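Local coordinates for protein ATP-dependent kinase YFH7 (Saccharomyces cerevisiae, PDB 2GA8) that acts as an ATP-dependent kinase that could take part in assembling the endoplasmic reticulum membrane, at residues A[280-283]-A[284-288]; A[16-19]-A[20-24]. One frame throughout, in Å; residues are numbered along the deposited sequence.

In the fold
Contact 1 is the last turn of helix 275-285 and its exit, contact 2 the turn that follows helix 4-17; their centres lie about 15 Å apart. They meet directly where T287 O of contact 1 receives ND2 of N22, 2.7 Å away, in a probable hydrogen bond, with R18 packed against the same exit. Both turns feed neighbouring strands of the central parallel sheet: contact 2 leads into strand 25-30, contact 1 into strand 290-296. Strand 25-30 runs on into the P-loop, G31 to T39, which probably binds ATP; neither contact lies at that site. A bound mercury ion lies about 10 Å from the T287 side chain, and one lies about 9 Å from that of N22.

Contact 1 (A[280-283]-A[284-288])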
loop_
_atom_site.group_PDB
_atom_site.type_symbol
_atom_site.label_atom_id
_atom_site.label_comp_id
_atom_site.label_asym_id
_atom_site.label_seq_id
_atom_site.Cartn_x
_atom_site.Cartn_y
_atom_site.Cartn_z
ATOM N N ILE A 280 6.652 4.970 -8.124
ATOM C CA ILE A 280 5.920 3.776 -7.701
ATOM C C ILE A 280 5.616 2.801 -8.824
ATOM O O ILE A 280 5.940 1.616 -8.715
ATOM C CB ILE A 280 4.588 4.146 -7.017
ATOM C CG1 ILE A 280 4.880 4.805 -5.669
ATOM C CG2 ILE A 280 3.723 2.897 -6.824
ATOM C CD1 ILE A 280 3.643 5.320 -4.966
ATOM N N TYR A 281 4.983 3.287 -9.888
ATOM C CA TYR A 281 4.644 2.430 -11.019
ATOM C C TYR A 281 5.869 1.696 -11.539
ATOM O O TYR A 281 5.885 0.470 -11.597
ATOM C CB TYR A 281 4.024 3.246 -12.163
ATOM C CG TYR A 281 3.828 2.457 -13.444
ATOM C CD1 TYR A 281 2.803 1.520 -13.561
ATOM C CD2 TYR A 281 4.687 2.628 -14.528
ATOM C CE1 TYR A 281 2.637 0.767 -14.731
ATOM C CE2 TYR A 281 4.532 1.878 -15.703
ATOM C CZ TYR A 281 3.506 0.951 -15.793
ATOM O OH TYR A 281 3.352 0.205 -16.944
ATOM N N LYS A 282 6.895 2.447 -11.925
ATOM C CA LYS A 282 8.101 1.831 -12.450
ATOM C C LYS A 282 8.710 0.828 -11.477
ATOM O O LYS A 282 9.116 -0.254 -11.888
ATOM C CB LYS A 282 9.142 2.892 -12.817
ATOM C CG LYS A 282 10.411 2.302 -13.404
ATOM C CD LYS A 282 11.356 3.375 -13.915
ATOM C CE LYS A 282 12.653 2.755 -14.415
ATOM N NZ LYS A 282 12.405 1.745 -15.476
ATOM N N THR A 283 8.772 1.178 -10.195
ATOM C CA THR A 283 9.350 0.269 -9.211
ATOM C C THR A 283 8.602 -1.064 -9.196
ATOM O O THR A 283 9.221 -2.122 -9.163
ATOM C CB THR A 283 9.363 0.887 -7.793
ATOM O OG1 THR A 283 10.236 2.029 -7.774
ATOM C CG2 THR A 283 9.872 -0.122 -6.777
ATOM N N LEU A 284 7.273 -1.018 -9.247
ATOM C CA LEU A 284 6.495 -2.256 -9.251
ATOM C C LEU A 284 6.358 -2.851 -10.654
ATOM O O LEU A 284 6.362 -4.071 -10.823
ATOM C CB LEU A 284 5.104 -2.014 -8.645
ATOM C CG LEU A 284 5.079 -1.552 -7.181
ATOM C CD1 LEU A 284 3.639 -1.410 -6.715
ATOM C CD2 LEU A 284 5.813 -2.553 -6.303
ATOM N N ALA A 285 6.247 -1.993 -11.663
ATOM C CA ALA A 285 6.105 -2.461 -13.039
ATOM C C ALA A 285 7.351 -3.213 -13.494
ATOM O O ALA A 285 7.258 -4.194 -14.232
ATOM C CB ALA A 285 5.836 -1.281 -13.970
ATOM N N ASP A 286 8.515 -2.753 -13.047
ATOM C CA ASP A 286 9.768 -3.389 -13.428
ATOM C C ASP A 286 9.930 -4.824 -12.931
ATOM O O ASP A 286 10.861 -5.514 -13.334
ATOM C CB ASP A 286 10.960 -2.537 -12.978
ATOM C CG ASP A 286 11.193 -1.337 -13.885
ATOM O OD1 ASP A 286 10.551 -1.259 -14.954
ATOM O OD2 ASP A 286 12.025 -0.478 -13.538
ATOM N N THR A 287 9.034 -5.280 -12.060
ATOM C CA THR A 287 9.119 -6.657 -11.576
ATOM C C THR A 287 8.602 -7.584 -12.667
ATOM O O THR A 287 8.916 -8.774 -12.685
ATOM C CB THR A 287 8.247 -6.900 -10.319
ATOM O OG1 THR A 287 6.869 -6.652 -10.633
ATOM C CG2 THR A 287 8.682 -6.000 -9.177
ATOM N N GLY A 288 7.810 -7.029 -13.579
ATOM C CA GLY A 288 7.236 -7.833 -14.643
ATOM C C GLY A 288 6.020 -8.596 -14.138
ATOM O O GLY A 288 5.492 -9.483 -14.816
#
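The L284 side chain leans slightly back toward I280, one turn earlier. With CG placed beside its own backbone N (chi1 -62°), L284 CG lies 3.6 Å from I280 O, the carbonyl oxygen that also accepts L284 N at 3.0 Å. Beyond it the branches of the two residues touch lightly, L284 CD1 standing 4.3 Å from I280 CG2. T283 OG1 is hydrogen-bonded back to K279 O, and T283 O has T287 CG2 3.9 Å away. On the outer side D286 closes the turn twice over. Its N reaches K282 O at 2.8 Å, and its carboxylate takes K282 NZ on the syn lone pair of OD2 in a 3.0 Å salt bridge. The lysine runs extended as far as CE and bends only at chi4 (57°), a kink that brings the ammonium round to OD2. A third i to i+4 pair is apolar: A285 CB sits squarely over one face of the Y281 ring, 3.8 Å from its centroid, a CH-pi contact. The helix then unwinds through a type I turn from A285 to G288, which has positive phi. The T287 side chain turns back on this exit, its OG1 giving a 2.6 Å hydrogen bond to L284 O, which also accepts T287 N, while A289 N binds the same hydroxyl. The whole turn belongs to a beta-alpha-beta crossover from strand 262-267 to strand 290-296: L284 rests on C26, I28 and L290 of the sheet, Y281 on L290 and V292, and I280, T283, L284 and T287 meet helix 192-206.

Contact 2 (A[16-19]-A[20-24]); sequences DNRI and EDNYR
R18 and N22 lock together a type I beta turn, R18 to D21, just after helix 4-17. R18 O accepts D21 N at 2.9 Å to close the turn and N22 N at 2.7 Å to extend it by one residue, so one carbonyl holds two successive amides. The tight part is the side-chain grip beside it. Bends at chi2 and chi3 (-68° and -62°) double the R18 chain back, and its guanidinium meets N22 side-on: NE lies 2.8 Å and NH2 2.9 Å from the single oxygen OD1. That oxygen is close to the guanidinium plane, although the amide itself is turned 36° from it. The other end of the amide, ND2, is held by T287 O and S206 OG, which fixes the rotation of the N22 side chain. Above one guanidinium face, toward its rim, lies D21 CB, 3.7 Å from R18 NH2. An alanine in place of R18 is likely to leave N22 OD1 without both of its donors and to uncover D21 CB. The opposite character belongs to the solvent side, where E20 and D21 project. D21 OD2 is 4.1 Å from R18 NH1 and well out of the guanidinium plane, so the attraction there is one of charge alone. A water accepts E20 N and donates to N17 O, with a weak bond to D21 OD2, joining the helix end to the turn. A second water spans the chain further on, donating to I19 O at 2.8 Å and to N22 O at 2.7 Å.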
loop_
_atom_site.group_PDB
_atom_site.type_symbol
_atom_site.label_atom_id
_atom_site.label_comp_id
_atom_site.label_asym_id
_atom_site.label_seq_id
_atom_site.Cartn_x
_atom_site.Cartn_y
_atom_site.Cartn_z
ATOM N N ASP A 16 0.176 -17.102 -12.225
ATOM C CA ASP A 16 0.527 -18.371 -12.853
ATOM C C ASP A 16 1.555 -18.173 -13.961
ATOM O O ASP A 16 2.490 -18.956 -14.099
ATOM C CB ASP A 16 -0.714 -19.045 -13.430
ATOM C CG ASP A 16 -0.422 -20.442 -13.930
ATOM O OD1 ASP A 16 -0.147 -21.321 -13.088
ATOM O OD2 ASP A 16 -0.450 -20.658 -15.158
ATOM N N ASN A 17 1.374 -17.126 -14.754
ATOM C CA ASN A 17 2.298 -16.829 -15.842
ATOM C C ASN A 17 3.692 -16.448 -15.350
ATOM O O ASN A 17 4.687 -16.710 -16.025
ATOM C CB ASN A 17 1.741 -15.699 -16.708
ATOM C CG ASN A 17 0.887 -16.210 -17.849
ATOM O OD1 ASN A 17 0.051 -15.486 -18.390
ATOM N ND2 ASN A 17 1.108 -17.465 -18.235
ATOM N N ARG A 18 3.761 -15.853 -14.165
ATOM C CA ARG A 18 5.032 -15.404 -13.598
ATOM C C ARG A 18 5.528 -16.263 -12.437
ATOM O O ARG A 18 6.478 -15.897 -11.749
ATOM C CB ARG A 18 4.882 -13.954 -13.125
ATOM C CG ARG A 18 4.370 -13.004 -14.193
ATOM C CD ARG A 18 5.394 -12.820 -15.301
ATOM N NE ARG A 18 6.628 -12.236 -14.782
ATOM C CZ ARG A 18 7.686 -11.927 -15.524
ATOM N NH1 ARG A 18 7.672 -12.149 -16.833
ATOM N NH2 ARG A 18 8.754 -11.382 -14.958
ATOM N N ILE A 19 4.892 -17.412 -12.237
ATOM C CA ILE A 19 5.222 -18.323 -11.146
ATOM C C ILE A 19 6.705 -18.683 -11.002
ATOM O O ILE A 19 7.199 -18.864 -9.886
ATOM C CB ILE A 19 4.400 -19.629 -11.277
ATOM C CG1 ILE A 19 4.353 -20.350 -9.930
ATOM C CG2 ILE A 19 5.005 -20.525 -12.353
ATOM C CD1 ILE A 19 3.582 -19.592 -8.863
ATOM N N GLU A 20 7.411 -18.790 -12.122
ATOM C CA GLU A 20 8.828 -19.134 -12.094
ATOM C C GLU A 20 9.731 -17.906 -12.146
ATOM O O GLU A 20 10.943 -18.018 -11.977
ATOM C CB GLU A 20 9.168 -20.062 -13.268
ATOM C CG GLU A 20 8.585 -21.466 -13.150
ATOM C CD GLU A 20 8.812 -22.306 -14.395
ATOM O OE1 GLU A 20 9.980 -22.463 -14.812
ATOM O OE2 GLU A 20 7.818 -22.811 -14.960
ATOM N N ASP A 21 9.137 -16.737 -12.363
ATOM C CA ASP A 21 9.898 -15.495 -12.473
ATOM C C ASP A 21 9.725 -14.515 -11.322
ATOM O O ASP A 21 10.598 -13.680 -11.073
ATOM C CB ASP A 21 9.528 -14.778 -13.773
ATOM C CG ASP A 21 9.809 -15.617 -15.000
ATOM O OD1 ASP A 21 10.981 -15.994 -15.201
ATOM O OD2 ASP A 21 8.860 -15.899 -15.761
ATOM N N ASN A 22 8.598 -14.600 -10.626
ATOM C CA ASN A 22 8.334 -13.677 -9.525
ATOM C C ASN A 22 7.736 -14.395 -8.336
ATOM O O ASN A 22 6.815 -15.199 -8.486
ATOM C CB ASN A 22 7.360 -12.576 -9.967
ATOM C CG ASN A 22 7.917 -11.706 -11.079
ATOM O OD1 ASN A 22 7.737 -11.991 -12.266
ATOM N ND2 ASN A 22 8.600 -10.635 -10.697
ATOM N N TYR A 23 8.249 -14.090 -7.152
ATOM C CA TYR A 23 7.746 -14.711 -5.935
ATOM C C TYR A 23 6.332 -14.224 -5.639
ATOM O O TYR A 23 5.500 -14.960 -5.103
ATOM C CB TYR A 23 8.637 -14.375 -4.746
ATOM C CG TYR A 23 8.266 -15.178 -3.523
ATOM C CD1 TYR A 23 8.545 -16.540 -3.460
ATOM C CD2 TYR A 23 7.601 -14.588 -2.449
ATOM C CE1 TYR A 23 8.174 -17.294 -2.365
ATOM C CE2 TYR A 23 7.221 -15.339 -1.340
ATOM C CZ TYR A 23 7.514 -16.693 -1.310
ATOM O OH TYR A 23 7.150 -17.442 -0.221
ATOM N N ARG A 24 6.065 -12.967 -5.970
ATOM C CA ARG A 24 4.745 -12.413 -5.740
ATOM C C ARG A 24 4.346 -11.444 -6.838
ATOM O O ARG A 24 5.194 -10.885 -7.535
ATOM C CB ARG A 24 4.683 -11.734 -4.359
ATOM C CG ARG A 24 5.930 -10.958 -3.976
ATOM C CD ARG A 24 5.799 -10.249 -2.630
ATOM N NE ARG A 24 5.512 -11.154 -1.520
ATOM C CZ ARG A 24 6.065 -11.067 -0.313
ATOM N NH1 ARG A 24 6.951 -10.118 -0.045
ATOM N NH2 ARG A 24 5.712 -11.915 0.642
HETATM O O HOH W 1 6.965 -18.469 -14.887
HETATM O O HOH W 2 6.333 -17.667 -7.545
#